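Local coordinates for putative adhesin (Bacteroides thetaiotaomicron, PDB 4QDG), which probably serves as a fimbrial adhesin or pilus component at the outer membrane and binds magnesium ions, at residues Phe19-Asn24 / Arg275-Ser280; Met147-Asn152 / Thr223-Val228; Ile174-Ile179 / Asp230-Lys235; Tyr255-Lys260 / Glu271-Glu276. All blocks are in the same frame, centred on the assembly; numbering follows the deposited sequence. Where two conformers were deposited one is given.

Contact 1. Residues Phe19-Asn24 / Arg275-Ser280; sequences FIYDYN and RESEWS. With MG (magnesium ion), chain D.
At the C-terminal end of helix 269-275, beside a magnesium site, Arg275 meets the loop that follows strand 15-20. Arg275 NH1 donates to Asn24 O at 2.8 Å. The bond is fairly straight, 151° at the hydrogen, and it lies near the guanidinium plane. A second bond from NH1, to Asp22 O, is weak. Both carbonyls meet the edge of the guanidinium, while Tyr23 CD1 lies over one face. The two planes are 46° apart, so the groups are not stacked flat. Arg275 CG sits over the centre of the Tyr23 ring, 4.1 Å from the centroid, in a CH-pi contact. The chain of Arg275 is extended from CG to NE, which carries the guanidinium across the CD1-CE1 side of the ring, with NH1 at the carbonyls.

Tyr23 is the centre of an inverse gamma turn, and its O receives a CA-H...O contact from Arg275 CA at 3.4 Å. Water 1 lies 2.6 Å from Tyr21 OH and probably links it to Arg275 O. Outside these segments, Glu271 forms a salt bridge with Arg275 NE. The next residue, Glu276, binds the magnesium through its O at 2.2 Å; Leu273 O and Asn151 OD1 are further ligands.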
# COMPACT_ATOMS: atom_id res chain seq x y z
N PHE A 19 -2.09 -2.26 -19.03
CA PHE A 19 -1.83 -1.95 -17.63
C PHE A 19 -1.83 -3.24 -16.82
O PHE A 19 -2.81 -4.00 -16.87
CB PHE A 19 -2.85 -0.94 -17.10
CG PHE A 19 -2.86 0.35 -17.87
CD1 PHE A 19 -3.67 0.50 -19.00
CD2 PHE A 19 -2.06 1.42 -17.48
CE1 PHE A 19 -3.65 1.69 -19.74
CE2 PHE A 19 -2.06 2.61 -18.22
CZ PHE A 19 -2.85 2.73 -19.35
N ILE A 20 -0.72 -3.55 -16.16
CA ILE A 20 -0.64 -4.78 -15.36
C ILE A 20 -0.24 -4.47 -13.91
O ILE A 20 0.39 -3.45 -13.64
CB ILE A 20 0.30 -5.87 -15.98
CG1 ILE A 20 1.79 -5.53 -15.83
CG2 ILE A 20 -0.08 -6.14 -17.45
CD1 ILE A 20 2.74 -6.73 -15.99
N TYR A 21 -0.64 -5.36 -12.97
CA TYR A 21 -0.26 -5.32 -11.56
C TYR A 21 0.15 -6.75 -11.18
O TYR A 21 -0.68 -7.55 -10.72
CB TYR A 21 -1.35 -4.71 -10.64
CG TYR A 21 -1.17 -5.02 -9.16
CD1 TYR A 21 0.00 -4.68 -8.48
CD2 TYR A 21 -2.16 -5.72 -8.45
CE1 TYR A 21 0.19 -5.02 -7.13
CE2 TYR A 21 -1.99 -6.04 -7.10
CZ TYR A 21 -0.82 -5.67 -6.45
OH TYR A 21 -0.68 -5.99 -5.11
N ASP A 22 1.41 -7.10 -11.45
CA ASP A 22 1.99 -8.40 -11.12
C ASP A 22 3.05 -8.24 -9.97
O ASP A 22 3.61 -9.24 -9.55
CB ASP A 22 2.56 -9.12 -12.38
CG ASP A 22 3.87 -8.62 -12.96
OD1 ASP A 22 4.55 -7.79 -12.30
OD2 ASP A 22 4.26 -9.10 -14.04
N TYR A 23 3.27 -6.99 -9.46
CA TYR A 23 4.23 -6.69 -8.39
C TYR A 23 3.66 -7.05 -7.00
O TYR A 23 3.43 -6.20 -6.13
CB TYR A 23 4.65 -5.22 -8.42
CG TYR A 23 6.06 -4.99 -7.93
CD1 TYR A 23 7.14 -5.66 -8.50
CD2 TYR A 23 6.33 -4.07 -6.92
CE1 TYR A 23 8.45 -5.43 -8.08
CE2 TYR A 23 7.64 -3.83 -6.49
CZ TYR A 23 8.70 -4.49 -7.10
OH TYR A 23 9.99 -4.26 -6.71
N ASN A 24 3.41 -8.33 -6.83
CA ASN A 24 2.85 -8.92 -5.64
C ASN A 24 3.60 -10.24 -5.37
O ASN A 24 4.48 -10.62 -6.15
CB ASN A 24 1.33 -9.10 -5.81
CG ASN A 24 0.92 -9.79 -7.10
OD1 ASN A 24 1.38 -10.87 -7.41
ND2 ASN A 24 0.03 -9.17 -7.86
N ARG A 275 5.85 -5.59 -2.67
CA ARG A 275 5.10 -6.77 -3.17
C ARG A 275 4.06 -7.29 -2.17
O ARG A 275 3.01 -7.75 -2.58
CB ARG A 275 6.04 -7.93 -3.54
CG ARG A 275 6.76 -7.75 -4.85
CD ARG A 275 7.44 -9.05 -5.23
NE ARG A 275 8.20 -8.91 -6.46
CZ ARG A 275 7.71 -9.09 -7.69
NH1 ARG A 275 6.44 -9.47 -7.86
NH2 ARG A 275 8.48 -8.91 -8.75
N GLU A 276 4.37 -7.25 -0.89
CA GLU A 276 3.44 -7.70 0.12
C GLU A 276 2.61 -6.53 0.62
O GLU A 276 3.16 -5.51 1.00
CB GLU A 276 4.16 -8.41 1.29
CG GLU A 276 3.18 -9.01 2.30
CD GLU A 276 2.23 -10.03 1.70
OE1 GLU A 276 2.61 -11.22 1.64
OE2 GLU A 276 1.12 -9.63 1.27
N SER A 277 1.28 -6.67 0.58
CA SER A 277 0.37 -5.60 1.02
C SER A 277 -0.58 -6.06 2.16
O SER A 277 -1.30 -5.25 2.73
CB SER A 277 -0.44 -5.09 -0.16
OG SER A 277 -1.27 -6.12 -0.67
N GLU A 278 -0.58 -7.36 2.46
CA GLU A 278 -1.42 -7.97 3.48
C GLU A 278 -0.51 -8.55 4.51
O GLU A 278 0.24 -9.47 4.21
CB GLU A 278 -2.38 -9.03 2.87
CG GLU A 278 -3.47 -8.45 1.96
CD GLU A 278 -4.54 -7.55 2.57
OE1 GLU A 278 -4.79 -7.66 3.79
OE2 GLU A 278 -5.15 -6.76 1.82
N TRP A 279 -0.47 -7.92 5.70
CA TRP A 279 0.43 -8.28 6.79
C TRP A 279 -0.33 -8.70 8.02
O TRP A 279 -1.39 -8.14 8.32
CB TRP A 279 1.31 -7.08 7.15
CG TRP A 279 2.04 -6.45 5.99
CD1 TRP A 279 1.63 -5.40 5.23
CD2 TRP A 279 3.36 -6.78 5.54
NE1 TRP A 279 2.59 -5.08 4.30
CE2 TRP A 279 3.67 -5.91 4.47
CE3 TRP A 279 4.30 -7.77 5.90
CZ2 TRP A 279 4.89 -5.96 3.79
CZ3 TRP A 279 5.51 -7.83 5.22
CH2 TRP A 279 5.79 -6.93 4.17
N SER A 280 0.24 -9.63 8.79
CA SER A 280 -0.35 -10.04 10.05
C SER A 280 0.75 -10.29 11.05
O SER A 280 1.83 -10.79 10.68
CB SER A 280 -1.30 -11.23 9.91
OG SER A 280 -0.65 -12.44 9.56
MG MG D . 3.37 -3.33 0.61
O HOH W 1 1.19 -5.69 -3.40
O HOH W 2 6.48 -9.51 -10.98
O HOH W 3 2.00 -2.47 -0.82

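Contact 2. Residues Met147-Asn152 / Thr223-Val228; sequences MKNTNN and TSRLMV. With MG (magnesium ion), chain D.
Asn151 and Thr223 form an antiparallel hydrogen-bonded pair where strand 140-159 meets the end of strand 213-223. Asn151 N donates to Thr223 O at 3.0 Å, and Thr223 N donates to Asn151 O at 2.9 Å. A side-chain bond extends this pairing. Asn151 ND2 reaches Ser224 O at 3.2 Å, with the donor above the carbonyl plane and the acceptor close to the amide plane. Thr223 OG1 also donates to Ser224 O, in the carbonyl plane and on a lone pair, so two donors grip this oxygen. Water 4 accepts from Asn151 ND2 and from Leu226 N.

Metal binding uses the other end of the amide. Asn151 OD1 holds the magnesium at 2.3 Å, and Trp279 NE1 donates to the same oxygen. Together these bonds fix the rotation of the amide. Water 3 is a further ligand and can donate to Lys148 O and Thr150 O.

Van der Waals contacts flank the bonds. Leu226 CG lies against the Asn151 amide, 3.6 Å from ND2. The selenomethionine Met147 crosses Arg225 at about a right angle and lies over one guanidinium face, with its CE 3.5 Å from Arg225 NE. Met227 CE is over the opposite face.

Arg225 NE forms a salt bridge with Asp274 of helix 269-275. Leu226 touches Leu256 of helix 252-263, and strand 278-285 pairs with strand 140-159 through Asn152.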
# COMPACT_ATOMS: atom_id res chain seq x y z
N MSE A 147 2.60 -0.92 -9.25
CA MSE A 147 2.80 -1.40 -7.90
C MSE A 147 1.72 -0.85 -6.99
O MSE A 147 1.10 0.13 -7.33
CB MSE A 147 4.19 -1.08 -7.36
CG MSE A 147 4.48 0.41 -7.16
SE MSE A 147 5.99 0.62 -5.96
CE MSE A 147 5.01 0.64 -4.43
N LYS A 148 1.48 -1.52 -5.85
CA LYS A 148 0.49 -1.14 -4.85
C LYS A 148 1.20 -0.35 -3.73
O LYS A 148 2.22 -0.81 -3.21
CB LYS A 148 -0.20 -2.41 -4.33
CG LYS A 148 -1.34 -2.17 -3.36
CD LYS A 148 -2.05 -3.45 -3.03
CE LYS A 148 -3.15 -3.27 -2.02
NZ LYS A 148 -3.64 -4.60 -1.55
N ASN A 149 0.69 0.83 -3.38
CA ASN A 149 1.29 1.70 -2.36
C ASN A 149 0.66 1.53 -0.98
O ASN A 149 1.25 2.01 -0.01
CB ASN A 149 1.14 3.19 -2.75
CG ASN A 149 2.00 3.62 -3.91
OD1 ASN A 149 3.06 3.06 -4.17
ND2 ASN A 149 1.61 4.68 -4.58
N THR A 150 -0.54 0.92 -0.89
CA THR A 150 -1.22 0.80 0.40
C THR A 150 -0.96 -0.58 1.02
O THR A 150 -0.61 -1.55 0.31
CB THR A 150 -2.72 1.12 0.24
OG1 THR A 150 -3.25 0.34 -0.84
CG2 THR A 150 -3.00 2.61 0.02
N ASN A 151 -1.14 -0.67 2.34
CA ASN A 151 -0.91 -1.86 3.15
C ASN A 151 -1.97 -2.05 4.19
O ASN A 151 -2.56 -1.08 4.68
CB ASN A 151 0.46 -1.74 3.86
CG ASN A 151 1.62 -1.78 2.93
OD1 ASN A 151 2.05 -2.85 2.46
ND2 ASN A 151 2.10 -0.62 2.57
N ASN A 152 -2.20 -3.29 4.55
CA ASN A 152 -3.11 -3.66 5.63
C ASN A 152 -2.29 -4.47 6.61
O ASN A 152 -1.61 -5.41 6.21
CB ASN A 152 -4.36 -4.44 5.15
CG ASN A 152 -5.38 -4.59 6.26
OD1 ASN A 152 -6.05 -3.63 6.62
ND2 ASN A 152 -5.41 -5.74 6.93
N THR A 223 -2.46 1.54 5.97
CA THR A 223 -1.46 2.61 5.86
C THR A 223 -1.04 2.86 4.42
O THR A 223 -1.35 2.09 3.52
CB THR A 223 -0.19 2.26 6.70
OG1 THR A 223 0.59 1.27 6.01
CG2 THR A 223 -0.49 1.78 8.15
N SER A 224 -0.26 3.92 4.24
CA SER A 224 0.33 4.26 2.96
C SER A 224 1.64 3.41 2.81
O SER A 224 1.81 2.40 3.51
CB SER A 224 0.56 5.77 2.87
OG SER A 224 1.12 6.18 1.65
N ARG A 225 2.54 3.80 1.90
CA ARG A 225 3.73 3.02 1.55
C ARG A 225 4.74 2.81 2.71
O ARG A 225 5.11 3.75 3.44
CB ARG A 225 4.44 3.64 0.34
CG ARG A 225 5.38 2.69 -0.36
CD ARG A 225 6.10 3.33 -1.52
NE ARG A 225 7.03 2.39 -2.16
CZ ARG A 225 7.89 2.73 -3.11
NH1 ARG A 225 7.97 3.99 -3.52
NH2 ARG A 225 8.70 1.82 -3.64
N LEU A 226 5.17 1.56 2.85
CA LEU A 226 6.20 1.12 3.79
C LEU A 226 7.55 1.15 3.07
O LEU A 226 7.73 0.46 2.07
CB LEU A 226 5.89 -0.28 4.31
CG LEU A 226 4.62 -0.43 5.16
CD1 LEU A 226 4.35 -1.93 5.46
CD2 LEU A 226 4.72 0.45 6.44
N MSE A 227 8.46 2.04 3.51
CA MSE A 227 9.77 2.20 2.90
C MSE A 227 10.90 2.22 3.92
O MSE A 227 10.77 2.84 4.96
CB MSE A 227 9.87 3.52 2.10
CG MSE A 227 8.95 3.59 0.91
SE MSE A 227 9.46 4.97 -0.37
CE MSE A 227 11.00 4.02 -1.33
N VAL A 228 12.04 1.63 3.55
CA VAL A 228 13.28 1.77 4.33
C VAL A 228 13.89 3.12 3.89
O VAL A 228 14.15 3.31 2.70
CB VAL A 228 14.28 0.60 4.08
CG1 VAL A 228 15.62 0.88 4.75
CG2 VAL A 228 13.71 -0.73 4.56
MG MG D . 3.37 -3.33 0.61
O HOH W 3 2.00 -2.47 -0.82
O HOH W 4 4.42 -0.66 0.89

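Contact 3. Residues Ile174-Ile179 / Asp230-Lys235; sequences ITDDNI and DWYSPK
Ile174 meets Lys235 in the four-stranded antiparallel sheet where strand 170-176 runs beside strand 235-240. Ile174 CA makes a CA-H...O contact with Lys235 O at 3.2 Å, and its CG2 branch lies near the same oxygen. Thr175 is the hydrogen-bonded partner of Lys235. Thr175 N donates to Lys235 O and Lys235 N to Thr175 O, both at 3.0 Å and both in the carbonyl plane. Their side chains share one face of the sheet, where Thr175 OG1 is 3.4 Å from Lys235 CB. Water 5 joins Thr175 OG1 to Tyr232 OH.

Pairing here sits at the start of strand 235-240, at the end of the loop that leaves strand 213-223. On its other side strand 170-176 pairs with strand 193-195, which is outermost in this sheet.

Asp176 lies alongside Pro234, both side chains pointing the same way, with OD2 3.3 Å from Pro234 CG. Its OD1 accepts from the next backbone amide, Asp177 N, at 2.7 Å, and forms a salt bridge with Arg229. The backbone at Asp176 CA approaches Tyr232 CE2.

Asp177 turns its CB over the face of the Tyr232 ring, 4.0 Å from the centroid and toward the rim. With CG anti to the backbone N (chi1 -173°), its carboxylate meets the edge of Trp231 in the ring plane, the two planes standing 86° apart. The carboxylate oxygens accept from the backbone amides of Asn190 and Gly191. Asp177 O lies 3.3 Å from Trp231 CH2.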
# COMPACT_ATOMS: atom_id res chain seq x y z
N ILE A 174 0.04 3.16 14.53
CA ILE A 174 1.18 3.14 13.64
C ILE A 174 1.51 4.59 13.39
O ILE A 174 0.66 5.34 12.93
CB ILE A 174 1.04 2.30 12.34
CG1 ILE A 174 0.98 0.81 12.67
CG2 ILE A 174 2.23 2.59 11.39
CD1 ILE A 174 0.57 -0.14 11.50
N THR A 175 2.71 5.02 13.80
CA THR A 175 3.19 6.35 13.49
C THR A 175 4.16 6.21 12.31
O THR A 175 5.00 5.30 12.27
CB THR A 175 3.82 7.06 14.69
OG1 THR A 175 4.80 6.21 15.29
CG2 THR A 175 2.77 7.58 15.68
N ASP A 176 4.02 7.11 11.34
CA ASP A 176 4.86 7.12 10.14
C ASP A 176 4.79 8.48 9.51
O ASP A 176 3.95 9.28 9.89
CB ASP A 176 4.38 6.03 9.13
CG ASP A 176 5.44 5.53 8.16
OD1 ASP A 176 6.49 6.23 7.99
OD2 ASP A 176 5.27 4.41 7.63
N ASP A 177 5.66 8.73 8.54
CA ASP A 177 5.67 9.95 7.75
C ASP A 177 5.68 9.48 6.30
O ASP A 177 6.72 9.46 5.64
CB ASP A 177 6.87 10.87 8.14
CG ASP A 177 6.85 12.24 7.49
OD1 ASP A 177 6.20 12.40 6.42
OD2 ASP A 177 7.52 13.16 8.03
N ASN A 178 4.52 9.02 5.81
CA ASN A 178 4.44 8.41 4.48
C ASN A 178 3.18 8.76 3.68
O ASN A 178 2.78 7.96 2.86
CB ASN A 178 4.51 6.86 4.67
CG ASN A 178 3.37 6.25 5.44
OD1 ASN A 178 2.67 6.94 6.18
ND2 ASN A 178 3.14 4.93 5.30
N ILE A 179 2.56 9.93 3.90
CA ILE A 179 1.31 10.25 3.21
C ILE A 179 1.49 11.20 2.00
O ILE A 179 0.50 11.51 1.33
CB ILE A 179 0.21 10.77 4.17
CG1 ILE A 179 0.51 12.17 4.72
CG2 ILE A 179 -0.11 9.74 5.25
CD1 ILE A 179 -0.73 12.99 4.98
N ASP A 230 16.41 6.69 5.63
CA ASP A 230 17.15 7.10 6.82
C ASP A 230 16.46 8.27 7.57
O ASP A 230 16.88 8.54 8.69
CB ASP A 230 18.65 7.39 6.51
CG ASP A 230 18.98 8.38 5.40
OD1 ASP A 230 18.16 9.30 5.16
OD2 ASP A 230 20.08 8.27 4.81
N TRP A 231 15.39 8.88 7.02
CA TRP A 231 14.72 10.01 7.68
C TRP A 231 13.47 9.64 8.51
O TRP A 231 12.99 10.47 9.27
CB TRP A 231 14.40 11.15 6.70
CG TRP A 231 13.62 10.76 5.47
CD1 TRP A 231 14.14 10.42 4.25
CD2 TRP A 231 12.20 10.80 5.31
NE1 TRP A 231 13.12 10.19 3.36
CE2 TRP A 231 11.92 10.45 3.97
CE3 TRP A 231 11.12 11.07 6.18
CZ2 TRP A 231 10.61 10.37 3.47
CZ3 TRP A 231 9.83 10.98 5.69
CH2 TRP A 231 9.58 10.63 4.35
N TYR A 232 12.96 8.41 8.40
CA TYR A 232 11.85 7.98 9.23
C TYR A 232 11.90 6.51 9.49
O TYR A 232 12.17 5.72 8.60
CB TYR A 232 10.44 8.38 8.72
CG TYR A 232 9.52 8.67 9.89
CD1 TYR A 232 9.57 9.91 10.53
CD2 TYR A 232 8.73 7.68 10.45
CE1 TYR A 232 8.81 10.16 11.67
CE2 TYR A 232 7.98 7.91 11.61
CZ TYR A 232 8.02 9.17 12.20
OH TYR A 232 7.31 9.47 13.33
N SER A 233 11.63 6.15 10.75
CA SER A 233 11.57 4.78 11.25
C SER A 233 10.13 4.55 11.76
O SER A 233 9.81 4.90 12.90
CB SER A 233 12.63 4.58 12.34
OG SER A 233 12.68 3.23 12.75
N PRO A 234 9.22 4.02 10.90
CA PRO A 234 7.82 3.81 11.33
C PRO A 234 7.72 2.91 12.57
O PRO A 234 8.48 1.91 12.71
CB PRO A 234 7.16 3.14 10.12
CG PRO A 234 8.07 3.42 8.98
CD PRO A 234 9.44 3.58 9.51
N LYS A 235 6.78 3.27 13.46
CA LYS A 235 6.59 2.56 14.71
C LYS A 235 5.20 1.93 14.85
O LYS A 235 4.19 2.53 14.45
CB LYS A 235 6.82 3.52 15.89
CG LYS A 235 8.27 4.00 16.04
CD LYS A 235 9.17 3.00 16.76
CE LYS A 235 10.59 3.50 16.89
NZ LYS A 235 11.33 3.42 15.60
O HOH W 5 7.19 7.53 15.13

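Contact 4. Residues Tyr255-Lys260 / Glu271-Glu276; sequences YLLMLK and EFLDRE. With MG (magnesium ion), chain D.
Phe272 packs as a knob into a hole formed by Leu256, Leu257, Leu259 and Lys260, where helices 252-263 and 269-275 cross. The short helical segments are 10.6 Å apart at closest approach, with their directions at 101°. The CB of Phe272 already points at the other helix, and a chi1 of 172° continues the ring in that direction.

The ring is enclosed from several sides. Lys260 CB sits over the centre of one face, 3.7 Å from the centroid, in a CH-pi contact. Leu259 CD2 meets the ring edge in its plane, 4.0 Å from Phe272 CZ. Leu257 CD2 lies 4.0 Å from Phe272 CD2. Leu256 O comes to 3.3 Å from Phe272 CE2. Trp279 of strand 278-285 also meets the Phe272 ring.

Leu273 makes a looser set of contacts. Its CD2 is 4.3 Å from Leu256 CD1, and Leu257 CD2 lies at a similar distance from its CG.

Lys260 marks the more exposed side. Its chain bends at chi2 and chi3, leaving the aliphatic part on the ring while the end leads away; NZ bonds to Ser269 OG and Met267 O.

Two backbone carbonyls at this end of the chain segment bind the magnesium: Glu276 O, just after helix 269-275, and Leu273 O, in its last turn and 2.2 Å from the metal.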
# COMPACT_ATOMS: atom_id res chain seq x y z
N TYR A 255 10.99 -5.22 11.94
CA TYR A 255 10.31 -6.44 12.38
C TYR A 255 9.78 -7.18 11.16
O TYR A 255 10.04 -8.36 11.07
CB TYR A 255 9.20 -6.12 13.41
CG TYR A 255 9.72 -6.13 14.83
CD1 TYR A 255 10.63 -5.16 15.26
CD2 TYR A 255 9.40 -7.16 15.70
CE1 TYR A 255 11.18 -5.20 16.54
CE2 TYR A 255 9.97 -7.23 16.97
CZ TYR A 255 10.84 -6.23 17.40
OH TYR A 255 11.36 -6.27 18.67
N LEU A 256 9.24 -6.48 10.16
CA LEU A 256 8.73 -7.16 8.95
C LEU A 256 9.86 -7.75 8.12
O LEU A 256 9.69 -8.79 7.51
CB LEU A 256 7.86 -6.24 8.05
CG LEU A 256 6.65 -5.57 8.68
CD1 LEU A 256 6.03 -4.60 7.70
CD2 LEU A 256 5.64 -6.59 9.16
N LEU A 257 11.01 -7.06 8.10
CA LEU A 257 12.18 -7.49 7.36
C LEU A 257 12.81 -8.72 8.05
O LEU A 257 13.58 -9.39 7.39
CB LEU A 257 13.20 -6.33 7.19
CG LEU A 257 12.78 -5.16 6.25
CD1 LEU A 257 13.82 -4.03 6.27
CD2 LEU A 257 12.52 -5.63 4.81
N MSE A 258 12.43 -9.05 9.32
CA MSE A 258 12.92 -10.29 9.96
C MSE A 258 12.23 -11.49 9.27
O MSE A 258 12.81 -12.58 9.23
CB MSE A 258 12.71 -10.35 11.48
CG MSE A 258 13.49 -9.33 12.27
SE MSE A 258 12.72 -9.17 14.10
CE MSE A 258 13.82 -7.54 14.72
N LEU A 259 11.02 -11.28 8.69
CA LEU A 259 10.36 -12.33 7.92
C LEU A 259 11.10 -12.50 6.57
O LEU A 259 11.33 -13.62 6.14
CB LEU A 259 8.87 -12.02 7.71
CG LEU A 259 8.10 -13.03 6.81
CD1 LEU A 259 7.93 -14.35 7.53
CD2 LEU A 259 6.74 -12.49 6.43
N LYS A 260 11.48 -11.38 5.93
CA LYS A 260 12.21 -11.42 4.67
C LYS A 260 13.55 -12.14 4.83
O LYS A 260 13.85 -13.02 4.04
CB LYS A 260 12.43 -10.03 4.11
CG LYS A 260 12.83 -10.02 2.63
CD LYS A 260 13.83 -8.92 2.32
CE LYS A 260 15.25 -9.32 2.67
NZ LYS A 260 16.20 -8.22 2.36
N GLU A 271 11.43 -4.16 -2.35
CA GLU A 271 10.59 -5.03 -3.19
C GLU A 271 9.63 -5.86 -2.34
O GLU A 271 8.47 -6.00 -2.70
CB GLU A 271 11.45 -5.95 -4.06
CG GLU A 271 10.64 -6.93 -4.91
CD GLU A 271 11.41 -7.72 -5.95
OE1 GLU A 271 12.65 -7.62 -5.99
OE2 GLU A 271 10.76 -8.45 -6.73
N PHE A 272 10.14 -6.42 -1.25
CA PHE A 272 9.38 -7.20 -0.26
C PHE A 272 8.31 -6.29 0.37
O PHE A 272 7.13 -6.68 0.46
CB PHE A 272 10.35 -7.77 0.82
CG PHE A 272 9.69 -8.43 1.99
CD1 PHE A 272 9.12 -9.70 1.87
CD2 PHE A 272 9.60 -7.78 3.23
CE1 PHE A 272 8.49 -10.31 2.96
CE2 PHE A 272 8.98 -8.40 4.31
CZ PHE A 272 8.43 -9.66 4.17
N LEU A 273 8.71 -5.07 0.79
CA LEU A 273 7.75 -4.13 1.40
C LEU A 273 6.70 -3.64 0.40
O LEU A 273 5.59 -3.30 0.83
CB LEU A 273 8.45 -2.93 2.02
CG LEU A 273 9.42 -3.22 3.17
CD1 LEU A 273 10.30 -2.01 3.44
CD2 LEU A 273 8.65 -3.67 4.44
N ASP A 274 7.03 -3.63 -0.92
CA ASP A 274 6.07 -3.24 -1.95
C ASP A 274 5.24 -4.42 -2.43
O ASP A 274 4.04 -4.25 -2.57
CB ASP A 274 6.72 -2.55 -3.16
CG ASP A 274 7.50 -1.30 -2.86
OD1 ASP A 274 7.04 -0.51 -2.03
OD2 ASP A 274 8.56 -1.09 -3.52
N ARG A 275 5.85 -5.59 -2.67
CA ARG A 275 5.10 -6.77 -3.17
C ARG A 275 4.06 -7.29 -2.17
O ARG A 275 3.01 -7.75 -2.58
CB ARG A 275 6.04 -7.93 -3.54
CG ARG A 275 6.76 -7.75 -4.85
CD ARG A 275 7.44 -9.05 -5.23
NE ARG A 275 8.20 -8.91 -6.46
CZ ARG A 275 7.71 -9.09 -7.69
NH1 ARG A 275 6.44 -9.47 -7.86
NH2 ARG A 275 8.48 -8.91 -8.75
N GLU A 276 4.37 -7.25 -0.89
CA GLU A 276 3.44 -7.70 0.12
C GLU A 276 2.61 -6.53 0.62
O GLU A 276 3.16 -5.51 1.00
CB GLU A 276 4.16 -8.41 1.29
CG GLU A 276 3.18 -9.01 2.30
CD GLU A 276 2.23 -10.03 1.70
OE1 GLU A 276 2.61 -11.22 1.64
OE2 GLU A 276 1.12 -9.63 1.27
MG MG D . 3.37 -3.33 0.61
O HOH W 3 2.00 -2.47 -0.82

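Contacts 1, 2 and 4 meet at one magnesium ion, and water 3 on that metal belongs to all three. Contact 2 supplies a side-chain oxygen, contact 4 supplies two carbonyls, and one of these is shared with contact 1. Contacts 1 and 4 also share Arg275, and Trp279 CH2 of contact 1 packs on Phe272 CE2 of contact 4 at 3.5 Å. Contact 2 also packs directly on contact 4, with Leu226 O 3.5 Å from Leu273 CB. Contact 3 stands farther off, its centre about 20 Å from that of contact 1. It touches contact 2, where Ser224 OG and Asn178 O are 2.7 Å apart, a probable hydrogen bond.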